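Local structure of enhancer of mRNA-decapping protein 4 homolog (Drosophila melanogaster, 2VXG) at residues A[19-24]-A[54-59]; A[34-39]-A[73-78]; A[78-83]-A[125-130]. The protein seems to take part in mRNA decapping, is required for silencing a subset of endogenous miRNA targets, and is represented here by its all-helical C-terminal domain. All blocks are in the same frame, centred on the assembly; numbering follows the deposited sequence.

Interaction 1. Residues A[19-24]-A[54-59]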
ATOM      1  N   ALA A  19       2.055  14.277  -1.661  1.00 17.05           N
ATOM      2  CA  ALA A  19       2.347  13.551  -2.897  1.00 16.11           C
ATOM      3  C   ALA A  19       1.446  12.318  -2.963  1.00 15.66           C
ATOM      4  O   ALA A  19       0.823  12.049  -3.996  1.00 15.30           O
ATOM      5  CB  ALA A  19       3.786  13.162  -2.972  1.00 15.45           C
ATOM      6  N   PHE A  20       1.310  11.620  -1.840  1.00 16.05           N
ATOM      7  CA  PHE A  20       0.494  10.408  -1.818  1.00 16.00           C
ATOM      8  C   PHE A  20      -0.985  10.709  -1.881  1.00 16.41           C
ATOM      9  O   PHE A  20      -1.713   9.930  -2.485  1.00 16.86           O
ATOM     10  CB  PHE A  20       0.841   9.503  -0.623  1.00 17.33           C
ATOM     11  CG  PHE A  20       2.002   8.571  -0.892  1.00 15.71           C
ATOM     12  CD1 PHE A  20       3.286   9.067  -0.927  1.00 17.02           C
ATOM     13  CD2 PHE A  20       1.796   7.204  -1.152  1.00 22.19           C
ATOM     14  CE1 PHE A  20       4.382   8.251  -1.168  1.00 17.93           C
ATOM     15  CE2 PHE A  20       2.898   6.342  -1.398  1.00 17.39           C
ATOM     16  CZ  PHE A  20       4.191   6.886  -1.415  1.00 20.44           C
ATOM     17  N   HIS A  21      -1.431  11.815  -1.294  1.00 16.16           N
ATOM     18  CA  HIS A  21      -2.836  12.244  -1.436  1.00 16.26           C
ATOM     19  C   HIS A  21      -3.159  12.366  -2.897  1.00 16.38           C
ATOM     20  O   HIS A  21      -4.171  11.847  -3.335  1.00 15.28           O
ATOM     21  CB  HIS A  21      -3.142  13.616  -0.762  1.00 16.97           C
ATOM     22  CG  HIS A  21      -3.048  13.619   0.736  1.00 16.50           C
ATOM     23  ND1 HIS A  21      -2.844  14.781   1.464  1.00 17.38           N
ATOM     24  CD2 HIS A  21      -3.022  12.608   1.636  1.00 18.76           C
ATOM     25  CE1 HIS A  21      -2.751  14.484   2.751  1.00 19.63           C
ATOM     26  NE2 HIS A  21      -2.884  13.169   2.888  1.00 18.43           N
ATOM     27  N   GLN A  22      -2.270  13.019  -3.655  1.00 16.38           N
ATOM     28  CA  GLN A  22      -2.497  13.257  -5.067  1.00 16.16           C
ATOM     29  C   GLN A  22      -2.509  11.938  -5.791  1.00 15.79           C
ATOM     30  O   GLN A  22      -3.443  11.661  -6.546  1.00 15.15           O
ATOM     31  CB  GLN A  22      -1.405  14.155  -5.670  1.00 15.94           C
ATOM     32  CG  GLN A  22      -1.529  14.406  -7.184  1.00 18.05           C
ATOM     33  CD  GLN A  22      -2.802  15.139  -7.619  1.00 18.20           C
ATOM     34  OE1 GLN A  22      -3.769  14.508  -8.053  1.00 21.51           O
ATOM     35  NE2 GLN A  22      -2.801  16.472  -7.521  1.00 18.03           N
ATOM     36  N   ALA A  23      -1.507  11.099  -5.520  1.00 15.28           N
ATOM     37  CA  ALA A  23      -1.449   9.824  -6.211  1.00 15.78           C
ATOM     38  C   ALA A  23      -2.722   8.967  -5.925  1.00 15.22           C
ATOM     39  O   ALA A  23      -3.325   8.381  -6.851  1.00 16.03           O
ATOM     40  CB  ALA A  23      -0.200   9.095  -5.828  1.00 13.17           C
ATOM     41  N   LEU A  24      -3.130   8.919  -4.658  1.00 15.26           N
ATOM     42  CA  LEU A  24      -4.228   8.063  -4.185  1.00 14.94           C
ATOM     43  C   LEU A  24      -5.651   8.551  -4.504  1.00 15.66           C
ATOM     44  O   LEU A  24      -6.608   7.737  -4.617  1.00 14.39           O
ATOM     45  CB  LEU A  24      -4.103   7.791  -2.685  1.00 15.44           C
ATOM     46  CG  LEU A  24      -2.922   6.942  -2.225  1.00 13.70           C
ATOM     47  CD1 LEU A  24      -2.684   7.015  -0.723  1.00 14.65           C
ATOM     48  CD2 LEU A  24      -3.080   5.498  -2.719  1.00 11.67           C
ATOM     49  N   GLN A  54      -1.348   7.526   8.726  1.00 18.67           N
ATOM     50  CA  GLN A  54      -2.119   6.281   8.791  1.00 17.27           C
ATOM     51  C   GLN A  54      -3.186   6.168   7.696  1.00 17.20           C
ATOM     52  O   GLN A  54      -3.380   5.080   7.140  1.00 15.39           O
ATOM     53  CB  GLN A  54      -2.797   6.114  10.141  1.00 17.02           C
ATOM     54  CG  GLN A  54      -1.816   5.911  11.311  1.00 16.53           C
ATOM     55  CD  GLN A  54      -1.269   4.542  11.338  1.00 19.52           C
ATOM     56  OE1 GLN A  54      -2.017   3.567  11.553  1.00 17.69           O
ATOM     57  NE2 GLN A  54       0.059   4.430  11.153  1.00 16.76           N
ATOM     58  N   LYS A  55      -3.886   7.274   7.414  1.00 16.53           N
ATOM     59  CA  LYS A  55      -4.917   7.256   6.384  1.00 16.84           C
ATOM     60  C   LYS A  55      -4.333   6.935   4.995  1.00 15.85           C
ATOM     61  O   LYS A  55      -4.981   6.294   4.200  1.00 16.30           O
ATOM     62  CB  LYS A  55      -5.813   8.502   6.409  1.00 16.62           C
ATOM     63  CG  LYS A  55      -5.237   9.841   5.894  1.00 17.96           C
ATOM     64  CD  LYS A  55      -6.297  10.970   5.904  1.00 19.15           C
ATOM     65  CE  LYS A  55      -5.601  12.355   5.937  1.00 21.52           C
ATOM     66  NZ  LYS A  55      -6.339  13.284   6.794  1.00 29.48           N
ATOM     67  N   VAL A  56      -3.103   7.369   4.751  1.00 16.00           N
ATOM     68  CA  VAL A  56      -2.387   7.118   3.505  1.00 15.30           C
ATOM     69  C   VAL A  56      -1.968   5.654   3.466  1.00 14.18           C
ATOM     70  O   VAL A  56      -2.108   4.993   2.459  1.00 14.28           O
ATOM     71  CB  VAL A  56      -1.157   8.033   3.352  1.00 14.46           C
ATOM     72  CG1 VAL A  56      -0.185   7.479   2.311  1.00 13.64           C
ATOM     73  CG2 VAL A  56      -1.577   9.523   3.038  1.00 13.29           C
ATOM     74  N   LEU A  57      -1.477   5.147   4.574  1.00 14.60           N
ATOM     75  CA  LEU A  57      -1.073   3.736   4.617  1.00 14.93           C
ATOM     76  C   LEU A  57      -2.239   2.814   4.296  1.00 14.93           C
ATOM     77  O   LEU A  57      -2.071   1.886   3.492  1.00 15.95           O
ATOM     78  CB  LEU A  57      -0.475   3.384   5.986  1.00 16.12           C
ATOM     79  CG  LEU A  57       0.866   4.014   6.331  1.00 15.08           C
ATOM     80  CD1 LEU A  57       1.171   3.830   7.771  1.00 19.19           C
ATOM     81  CD2 LEU A  57       1.959   3.426   5.470  1.00 19.27           C
ATOM     82  N   LEU A  58      -3.411   3.049   4.912  1.00 15.01           N
ATOM     83  CA  LEU A  58      -4.606   2.167   4.730  1.00 14.89           C
ATOM     84  C   LEU A  58      -5.183   2.244   3.308  1.00 15.49           C
ATOM     85  O   LEU A  58      -5.650   1.263   2.753  1.00 14.81           O
ATOM     86  CB  LEU A  58      -5.689   2.472   5.746  1.00 15.16           C
ATOM     87  CG  LEU A  58      -5.392   2.062   7.207  1.00 15.57           C
ATOM     88  CD1 LEU A  58      -6.412   2.571   8.245  1.00 14.59           C
ATOM     89  CD2 LEU A  58      -5.148   0.544   7.365  1.00 14.47           C
ATOM     90  N   SER A  59      -5.157   3.430   2.728  1.00 14.95           N
ATOM     91  CA  SER A  59      -5.534   3.637   1.306  1.00 15.44           C
ATOM     92  C   SER A  59      -4.570   2.939   0.319  1.00 15.68           C
ATOM     93  O   SER A  59      -5.002   2.319  -0.645  1.00 15.74           O
ATOM     94  CB  SER A  59      -5.585   5.144   1.019  1.00 15.12           C
ATOM     95  OG  SER A  59      -5.901   5.440  -0.349  1.00 15.05           O
TER

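Interaction 2. Residues A[34-39]-A[73-78]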
ATOM      1  N   PHE A  34       4.129   4.730 -10.047  1.00 19.38           N
ATOM      2  CA  PHE A  34       5.061   5.845 -10.358  1.00 18.94           C
ATOM      3  C   PHE A  34       5.521   6.549  -9.078  1.00 18.51           C
ATOM      4  O   PHE A  34       6.720   6.807  -8.875  1.00 18.30           O
ATOM      5  CB  PHE A  34       4.344   6.854 -11.314  1.00 18.58           C
ATOM      6  CG  PHE A  34       5.058   8.213 -11.480  1.00 17.90           C
ATOM      7  CD1 PHE A  34       6.017   8.394 -12.474  1.00 19.80           C
ATOM      8  CD2 PHE A  34       4.715   9.285 -10.674  1.00 16.53           C
ATOM      9  CE1 PHE A  34       6.649   9.613 -12.652  1.00 18.17           C
ATOM     10  CE2 PHE A  34       5.318  10.494 -10.829  1.00 17.65           C
ATOM     11  CZ  PHE A  34       6.292  10.678 -11.823  1.00 18.16           C
ATOM     12  N   THR A  35       4.566   6.870  -8.212  1.00 18.16           N
ATOM     13  CA  THR A  35       4.878   7.525  -6.946  1.00 19.01           C
ATOM     14  C   THR A  35       5.812   6.626  -6.120  1.00 19.41           C
ATOM     15  O   THR A  35       6.822   7.109  -5.635  1.00 19.39           O
ATOM     16  CB  THR A  35       3.597   7.891  -6.159  1.00 18.35           C
ATOM     17  OG1 THR A  35       2.721   8.606  -7.031  1.00 17.84           O
ATOM     18  CG2 THR A  35       3.883   8.722  -4.912  1.00 18.37           C
ATOM     19  N   LEU A  36       5.483   5.335  -5.987  1.00 21.37           N
ATOM     20  CA  LEU A  36       6.293   4.396  -5.149  1.00 21.83           C
ATOM     21  C   LEU A  36       7.705   4.261  -5.714  1.00 22.99           C
ATOM     22  O   LEU A  36       8.686   4.286  -4.987  1.00 20.62           O
ATOM     23  CB  LEU A  36       5.655   3.020  -5.061  1.00 21.92           C
ATOM     24  CG  LEU A  36       4.278   2.863  -4.415  1.00 21.50           C
ATOM     25  CD1 LEU A  36       3.834   1.424  -4.566  1.00 22.76           C
ATOM     26  CD2 LEU A  36       4.281   3.264  -2.993  1.00 24.45           C
ATOM     27  N   ARG A  37       7.771   4.177  -7.040  1.00 24.11           N
ATOM     28  CA  ARG A  37       9.024   4.219  -7.791  1.00 25.27           C
ATOM     29  C   ARG A  37       9.902   5.454  -7.513  1.00 24.91           C
ATOM     30  O   ARG A  37      11.108   5.325  -7.498  1.00 27.08           O
ATOM     31  CB  ARG A  37       8.683   4.006  -9.275  1.00 25.21           C
ATOM     32  CG  ARG A  37       9.736   4.258 -10.310  1.00 27.08           C
ATOM     33  CD  ARG A  37       9.052   4.392 -11.701  1.00 28.21           C
ATOM     34  NE  ARG A  37       8.012   3.377 -11.842  1.00 32.56           N
ATOM     35  CZ  ARG A  37       6.850   3.510 -12.491  1.00 31.19           C
ATOM     36  NH1 ARG A  37       6.513   4.621 -13.134  1.00 31.62           N
ATOM     37  NH2 ARG A  37       6.007   2.482 -12.503  1.00 33.64           N
ATOM     38  N   HIS A  38       9.332   6.624  -7.216  1.00 25.11           N
ATOM     39  CA  HIS A  38      10.122   7.824  -6.904  1.00 25.39           C
ATOM     40  C   HIS A  38      10.209   8.204  -5.450  1.00 26.33           C
ATOM     41  O   HIS A  38      10.719   9.269  -5.152  1.00 26.27           O
ATOM     42  CB  HIS A  38       9.558   9.056  -7.618  1.00 25.31           C
ATOM     43  CG  HIS A  38       9.769   9.025  -9.081  1.00 26.59           C
ATOM     44  ND1 HIS A  38       8.911   8.374  -9.938  1.00 26.65           N
ATOM     45  CD2 HIS A  38      10.783   9.494  -9.840  1.00 25.00           C
ATOM     46  CE1 HIS A  38       9.376   8.471 -11.167  1.00 25.13           C
ATOM     47  NE2 HIS A  38      10.508   9.141 -11.134  1.00 26.70           N
ATOM     48  N   THR A  39       9.659   7.431  -4.530  1.00 26.76           N
ATOM     49  CA  THR A  39       9.713   7.894  -3.141  1.00 27.38           C
ATOM     50  C   THR A  39      10.769   7.090  -2.411  1.00 27.76           C
ATOM     51  O   THR A  39      11.054   5.959  -2.763  1.00 27.04           O
ATOM     52  CB  THR A  39       8.312   7.943  -2.364  1.00 28.21           C
ATOM     53  OG1 THR A  39       8.296   7.078  -1.217  1.00 28.24           O
ATOM     54  CG2 THR A  39       7.148   7.681  -3.248  1.00 25.86           C
ATOM     55  N   GLU A  73       7.134  -7.229  -6.716  1.00 31.81           N
ATOM     56  CA  GLU A  73       7.976  -6.946  -5.542  1.00 31.87           C
ATOM     57  C   GLU A  73       7.812  -5.511  -5.014  1.00 31.36           C
ATOM     58  O   GLU A  73       7.692  -5.275  -3.805  1.00 31.85           O
ATOM     59  CB  GLU A  73       9.443  -7.177  -5.880  1.00 31.93           C
ATOM     60  CG  GLU A  73      10.229  -7.892  -4.762  1.00 35.12           C
ATOM     61  CD  GLU A  73      11.738  -7.828  -4.944  1.00 35.02           C
ATOM     62  OE1 GLU A  73      12.250  -6.743  -5.308  1.00 41.57           O
ATOM     63  OE2 GLU A  73      12.427  -8.854  -4.716  1.00 41.44           O
ATOM     64  N   LEU A  74       7.816  -4.537  -5.909  1.00 30.45           N
ATOM     65  CA  LEU A  74       7.662  -3.167  -5.448  1.00 29.49           C
ATOM     66  C   LEU A  74       6.362  -3.048  -4.619  1.00 27.74           C
ATOM     67  O   LEU A  74       6.396  -2.653  -3.450  1.00 25.10           O
ATOM     68  CB  LEU A  74       7.733  -2.180  -6.616  1.00 29.93           C
ATOM     69  CG  LEU A  74       7.334  -0.751  -6.242  1.00 30.33           C
ATOM     70  CD1 LEU A  74       8.209  -0.232  -5.117  1.00 30.43           C
ATOM     71  CD2 LEU A  74       7.308   0.172  -7.466  1.00 30.52           C
ATOM     72  N   LYS A  75       5.229  -3.446  -5.206  1.00 26.72           N
ATOM     73  CA  LYS A  75       3.954  -3.306  -4.535  1.00 26.08           C
ATOM     74  C   LYS A  75       3.847  -4.242  -3.308  1.00 25.23           C
ATOM     75  O   LYS A  75       3.244  -3.852  -2.296  1.00 25.62           O
ATOM     76  CB  LYS A  75       2.770  -3.482  -5.519  1.00 25.34           C
ATOM     77  CG  LYS A  75       2.609  -2.255  -6.471  1.00 26.94           C
ATOM     78  CD  LYS A  75       1.380  -2.322  -7.417  1.00 25.39           C
ATOM     79  CE  LYS A  75       1.502  -3.527  -8.387  1.00 27.26           C
ATOM     80  NZ  LYS A  75       0.396  -3.612  -9.401  1.00 26.26           N
ATOM     81  N   GLN A  76       4.427  -5.437  -3.398  1.00 23.59           N
ATOM     82  CA  GLN A  76       4.401  -6.371  -2.262  1.00 24.55           C
ATOM     83  C   GLN A  76       5.152  -5.795  -1.104  1.00 23.79           C
ATOM     84  O   GLN A  76       4.701  -5.828   0.018  1.00 22.47           O
ATOM     85  CB  GLN A  76       5.031  -7.722  -2.582  1.00 23.33           C
ATOM     86  CG  GLN A  76       4.937  -8.773  -1.411  1.00 25.29           C
ATOM     87  CD  GLN A  76       3.523  -8.925  -0.822  1.00 26.03           C
ATOM     88  OE1 GLN A  76       2.539  -8.821  -1.539  1.00 25.45           O
ATOM     89  NE2 GLN A  76       3.428  -9.176   0.504  1.00 22.46           N
ATOM     90  N   ARG A  77       6.338  -5.278  -1.402  1.00 25.32           N
ATOM     91  CA  ARG A  77       7.186  -4.714  -0.380  1.00 24.60           C
ATOM     92  C   ARG A  77       6.507  -3.522   0.288  1.00 24.10           C
ATOM     93  O   ARG A  77       6.558  -3.392   1.517  1.00 22.12           O
ATOM     94  CB  ARG A  77       8.555  -4.366  -0.984  1.00 26.03           C
ATOM     95  CG  ARG A  77       9.617  -4.056   0.021  1.00 28.46           C
ATOM     96  CD  ARG A  77       9.768  -2.572   0.276  1.00 35.66           C
ATOM     97  NE  ARG A  77      10.235  -1.869  -0.925  1.00 37.48           N
ATOM     98  CZ  ARG A  77      11.063  -0.840  -0.935  1.00 38.85           C
ATOM     99  NH1 ARG A  77      11.578  -0.366   0.204  1.00 40.98           N
ATOM    100  NH2 ARG A  77      11.392  -0.290  -2.108  1.00 38.60           N
ATOM    101  N   TYR A  78       5.838  -2.658  -0.494  1.00 23.35           N
ATOM    102  CA  TYR A  78       4.969  -1.624   0.107  1.00 23.44           C
ATOM    103  C   TYR A  78       3.794  -2.153   0.887  1.00 22.42           C
ATOM    104  O   TYR A  78       3.438  -1.563   1.896  1.00 22.99           O
ATOM    105  CB  TYR A  78       4.487  -0.572  -0.906  1.00 24.36           C
ATOM    106  CG  TYR A  78       5.521   0.545  -1.014  1.00 24.76           C
ATOM    107  CD1 TYR A  78       5.323   1.785  -0.393  1.00 27.84           C
ATOM    108  CD2 TYR A  78       6.716   0.325  -1.680  1.00 23.22           C
ATOM    109  CE1 TYR A  78       6.299   2.796  -0.480  1.00 27.43           C
ATOM    110  CE2 TYR A  78       7.692   1.306  -1.765  1.00 24.74           C
ATOM    111  CZ  TYR A  78       7.482   2.537  -1.162  1.00 26.93           C
ATOM    112  OH  TYR A  78       8.466   3.521  -1.247  1.00 30.36           O
TER

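Interaction 3. Residues A[78-83]-A[125-130]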
ATOM      1  N   TYR A  78       5.838  -2.658  -0.494  1.00 23.35           N
ATOM      2  CA  TYR A  78       4.969  -1.624   0.107  1.00 23.44           C
ATOM      3  C   TYR A  78       3.794  -2.153   0.887  1.00 22.42           C
ATOM      4  O   TYR A  78       3.438  -1.563   1.896  1.00 22.99           O
ATOM      5  CB  TYR A  78       4.487  -0.572  -0.906  1.00 24.36           C
ATOM      6  CG  TYR A  78       5.521   0.545  -1.014  1.00 24.76           C
ATOM      7  CD1 TYR A  78       5.323   1.785  -0.393  1.00 27.84           C
ATOM      8  CD2 TYR A  78       6.716   0.325  -1.680  1.00 23.22           C
ATOM      9  CE1 TYR A  78       6.299   2.796  -0.480  1.00 27.43           C
ATOM     10  CE2 TYR A  78       7.692   1.306  -1.765  1.00 24.74           C
ATOM     11  CZ  TYR A  78       7.482   2.537  -1.162  1.00 26.93           C
ATOM     12  OH  TYR A  78       8.466   3.521  -1.247  1.00 30.36           O
ATOM     13  N   LEU A  79       3.172  -3.242   0.426  1.00 22.29           N
ATOM     14  CA  LEU A  79       2.096  -3.862   1.210  1.00 21.13           C
ATOM     15  C   LEU A  79       2.658  -4.323   2.539  1.00 19.64           C
ATOM     16  O   LEU A  79       2.041  -4.098   3.568  1.00 18.36           O
ATOM     17  CB  LEU A  79       1.510  -5.088   0.523  1.00 20.96           C
ATOM     18  CG  LEU A  79       0.560  -4.858  -0.621  1.00 21.29           C
ATOM     19  CD1 LEU A  79       0.028  -6.246  -1.016  1.00 19.81           C
ATOM     20  CD2 LEU A  79      -0.516  -3.845  -0.227  1.00 18.74           C
ATOM     21  N   ASN A  80       3.800  -4.995   2.475  1.00 19.50           N
ATOM     22  CA  ASN A  80       4.550  -5.403   3.680  1.00 20.41           C
ATOM     23  C   ASN A  80       4.810  -4.244   4.641  1.00 19.83           C
ATOM     24  O   ASN A  80       4.447  -4.315   5.807  1.00 20.15           O
ATOM     25  CB  ASN A  80       5.890  -6.039   3.310  1.00 20.32           C
ATOM     26  CG  ASN A  80       5.750  -7.456   2.696  1.00 23.66           C
ATOM     27  OD1 ASN A  80       4.695  -8.078   2.768  1.00 27.28           O
ATOM     28  ND2 ASN A  80       6.840  -7.956   2.090  1.00 24.14           N
ATOM     29  N   GLU A  81       5.481  -3.202   4.147  1.00 20.29           N
ATOM     30  CA  GLU A  81       5.852  -2.051   4.986  1.00 20.07           C
ATOM     31  C   GLU A  81       4.658  -1.289   5.472  1.00 19.47           C
ATOM     32  O   GLU A  81       4.618  -0.919   6.630  1.00 19.86           O
ATOM     33  CB  GLU A  81       6.782  -1.081   4.284  1.00 21.29           C
ATOM     34  CG  GLU A  81       8.106  -1.651   3.903  1.00 23.14           C
ATOM     35  CD  GLU A  81       9.102  -1.837   5.004  1.00 25.00           C
ATOM     36  OE1 GLU A  81       8.883  -1.470   6.192  1.00 27.44           O
ATOM     37  OE2 GLU A  81      10.171  -2.372   4.644  1.00 26.79           O
ATOM     38  N   ALA A  82       3.653  -1.099   4.617  1.00 18.81           N
ATOM     39  CA  ALA A  82       2.473  -0.375   5.052  1.00 18.77           C
ATOM     40  C   ALA A  82       1.760  -1.110   6.171  1.00 18.45           C
ATOM     41  O   ALA A  82       1.344  -0.497   7.162  1.00 19.68           O
ATOM     42  CB  ALA A  82       1.530  -0.062   3.877  1.00 17.56           C
ATOM     43  N   LEU A  83       1.610  -2.432   6.055  1.00 18.99           N
ATOM     44  CA  LEU A  83       1.003  -3.201   7.149  1.00 19.05           C
ATOM     45  C   LEU A  83       1.805  -3.052   8.445  1.00 18.25           C
ATOM     46  O   LEU A  83       1.241  -2.849   9.527  1.00 18.20           O
ATOM     47  CB  LEU A  83       0.897  -4.701   6.770  1.00 19.85           C
ATOM     48  CG  LEU A  83       0.366  -5.742   7.764  1.00 20.55           C
ATOM     49  CD1 LEU A  83      -1.148  -5.590   7.917  1.00 22.84           C
ATOM     50  CD2 LEU A  83       0.663  -7.174   7.291  1.00 20.71           C
ATOM     51  N   ARG A 125       1.150 -15.285   0.937  1.00 16.19           N
ATOM     52  CA  ARG A 125       0.684 -16.228   1.938  1.00 17.41           C
ATOM     53  C   ARG A 125       1.196 -15.857   3.340  1.00 16.55           C
ATOM     54  O   ARG A 125       0.453 -15.926   4.308  1.00 16.32           O
ATOM     55  CB  ARG A 125       1.051 -17.667   1.575  1.00 18.03           C
ATOM     56  CG  ARG A 125       0.319 -18.218   0.323  1.00 18.57           C
ATOM     57  CD  ARG A 125       0.883 -19.630   0.022  1.00 22.26           C
ATOM     58  NE  ARG A 125       0.382 -20.591   0.993  1.00 26.41           N
ATOM     59  CZ  ARG A 125       1.056 -21.635   1.478  1.00 31.03           C
ATOM     60  NH1 ARG A 125       2.297 -21.900   1.089  1.00 31.27           N
ATOM     61  NH2 ARG A 125       0.475 -22.421   2.385  1.00 31.03           N
ATOM     62  N   LEU A 126       2.431 -15.391   3.419  1.00 15.38           N
ATOM     63  CA  LEU A 126       2.973 -14.963   4.686  1.00 16.02           C
ATOM     64  C   LEU A 126       2.251 -13.701   5.156  1.00 15.33           C
ATOM     65  O   LEU A 126       1.995 -13.529   6.354  1.00 16.81           O
ATOM     66  CB  LEU A 126       4.476 -14.636   4.545  1.00 16.44           C
ATOM     67  CG  LEU A 126       5.132 -14.144   5.838  1.00 15.90           C
ATOM     68  CD1 LEU A 126       5.108 -15.248   6.858  1.00 18.92           C
ATOM     69  CD2 LEU A 126       6.551 -13.681   5.538  1.00 18.54           C
ATOM     70  N   LEU A 127       1.995 -12.782   4.235  1.00 14.42           N
ATOM     71  CA  LEU A 127       1.255 -11.596   4.572  1.00 14.60           C
ATOM     72  C   LEU A 127      -0.120 -11.908   5.180  1.00 15.35           C
ATOM     73  O   LEU A 127      -0.510 -11.231   6.131  1.00 15.50           O
ATOM     74  CB  LEU A 127       1.198 -10.614   3.395  1.00 14.59           C
ATOM     75  CG  LEU A 127       0.511  -9.242   3.609  1.00 13.66           C
ATOM     76  CD1 LEU A 127       1.380  -8.161   4.254  1.00 15.96           C
ATOM     77  CD2 LEU A 127      -0.049  -8.701   2.265  1.00 14.65           C
ATOM     78  N   MET A 128      -0.823 -12.916   4.641  1.00 15.90           N
ATOM     79  CA  MET A 128      -2.132 -13.349   5.113  1.00 17.08           C
ATOM     80  C   MET A 128      -2.067 -13.878   6.562  1.00 17.44           C
ATOM     81  O   MET A 128      -2.928 -13.569   7.386  1.00 16.87           O
ATOM     82  CB  MET A 128      -2.698 -14.398   4.150  1.00 17.15           C
ATOM     83  CG  MET A 128      -3.069 -13.850   2.783  1.00 18.48           C
ATOM     84  SD  MET A 128      -3.409 -15.106   1.552  1.00 19.77           S
ATOM     85  CE  MET A 128      -1.952 -15.128   0.528  1.00 24.40           C
ATOM     86  N   LYS A 129      -0.985 -14.572   6.906  1.00 18.39           N
ATOM     87  CA  LYS A 129      -0.725 -14.924   8.342  1.00 18.80           C
ATOM     88  C   LYS A 129      -0.497 -13.710   9.252  1.00 19.25           C
ATOM     89  O   LYS A 129      -1.013 -13.645  10.380  1.00 20.41           O
ATOM     90  CB  LYS A 129       0.484 -15.838   8.487  1.00 19.67           C
ATOM     91  CG  LYS A 129       0.314 -17.199   7.964  1.00 20.27           C
ATOM     92  CD  LYS A 129      -0.643 -18.071   8.786  1.00 23.56           C
ATOM     93  CE  LYS A 129      -1.057 -19.291   7.961  1.00 23.13           C
ATOM     94  NZ  LYS A 129      -1.737 -20.326   8.771  1.00 21.20           N
ATOM     95  N   ALA A 130       0.291 -12.757   8.779  1.00 18.43           N
ATOM     96  CA  ALA A 130       0.559 -11.548   9.531  1.00 19.44           C
ATOM     97  C   ALA A 130      -0.721 -10.765   9.785  1.00 20.18           C
ATOM     98  O   ALA A 130      -0.887 -10.194  10.860  1.00 19.18           O
ATOM     99  CB  ALA A 130       1.531 -10.668   8.782  1.00 18.80           C
TER

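Interaction 1. Residues A[19-24]-A[54-59]
V56 pushes its two methyl groups against three side chains of the facing helix. CG1 meets the root of F20, 3.7 Å from its CB, and also lies 4.0 Å from CD1 of L24; CG2 reaches the imidazole of H21, 3.7 Å from CD2. The branching explains the division of labour: with CG1 anti to the backbone N (chi1 162°), one methyl turns to the buried F20 and the other to the more open H21. A beta-branched valine suits this place because its methyls serve two sides at once. L24 runs on to S59, its CD1 3.6 Å from OG, a van der Waals contact in which the small serine leaves room for the leucine's branches. Were L24 cut back to an alanine, CG1 of V56 would probably lose an apolar neighbour and a gap would open beside S59 OG. At the more exposed margin the aliphatic CE of K55 lies near H21, whose NE2 is hydrogen-bonded to E53. The segments of helices 16-25 and 54-66 run at 34°, axes 10.4 Å apart, helix-on-helix packing consistent with a TPR-like fold; F20 also packs on T35 and L36 of helix 29-38, while L57 turns to A82 and A85 of helix 73-85.

Interaction 2. Residues A[34-39]-A[73-78]
L36 lays its CD2 methyl over one face of the Y78 ring, a CH-pi contact. The closest carbon approach in it is shorter than carbons can sit and is doubtful, but the placement over the face is clear. L36 directs CG anti to its carbonyl carbon (chi1 -63°), which carries both branches toward helix 73-85; CD1 lies 4.0 Å from Y78 CG, near where the ring joins its stem. Leucine suits the place because its forked end can spread over a flat aromatic surface.

Ordinary apolar packing continues the contact one turn earlier. L74 brings its two methyls up to L36 CB, with CD2 at 4.1 Å, and the same CD2 borders the backbone of R37. Next to it the aliphatic part of K75 brushes L36, CG lying 4.3 Å from CD1. The segment axes of the two helices cross at 78°, and L60 of helix 54-66 touches both L36 and Y78.

Among the polar groups, the amino end of K75 leads off to a salt bridge with E33 and a hydrogen bond to the carbonyl of N70. Lysine thus serves both needs, its methylenes on leucine and its charge held by these two partners. The hydroxyls of T39 and Y78 stand 3.6 Å apart, OG1 to OH, too far to bond; Y78 OH is instead hydrogen-bonded to S41.

No hydrogen bond spans the two segments. Between them attachment rests on shape and dispersion, and the salt bridge from K75 to E33 adds a charged tie between their helices. Tyrosine suits such a site, for it can bury its ring against leucine while its hydroxyl finds a polar partner in S41, at the start of helix 41-44.

Interaction 3. Residues A[78-83]-A[125-130]
L127 fits between three side chains of helix 73-85, and its tight side is toward L83. There CD1 of L127 lies 3.3 Å from CD2 of L83, closer than carbons usually pack, as the two leucines slide past each other in opposite directions. Both hold CG anti to the backbone N (chi1 177° for L83, -176° for L127), which sends each side chain out toward the opposite helix. L101 of helix 91-114 also touches L83.

Packing is looser at L79, whose CD1 only approaches CD2 of L127 at 4.1 Å; L79 also touches I64 of helix 54-66. N80 and A130 form the more open margin. The alanine, small enough to leave space for the leucine, rests its CB 3.9 Å from CD2 of L83. OD1 of N80 lies 3.6 Å from CD1 of L127, a polar atom beside a methyl, and is only weakly hydrogen-bonded, by Q76 one turn earlier; asparagine can tolerate such a boundary.

The segments run nearly parallel, at 13°, with axes 11.1 Å apart, a side-by-side pairing of helices 73-85 and 121-134. With neither hydrogen bond nor salt bridge between them, their cohesion depends on the fit of leucine branches and the exclusion of water.

How the interactions relate
The three contacts tie together helices distant in sequence within one all-helical domain, the C-terminal part of the decapping factor. Interactions 1 and 2 alternate along the chain: neighbouring helices 16-25 and 29-38 pair with neighbouring helices 54-66 and 73-85, and their centres lie about 13 Å apart. A23 links the two directly by packing on T35. Interaction 3 follows in series, its centre about 14 Å from that of interaction 2 and 17 Å from that of interaction 1, beyond the chain's centre. Helix 73-85 serves both later contacts; Y78 belongs to both ranges but makes contact only in interaction 2. This helix so joins the N-terminal helices to helix 121-134 in a single continuous core.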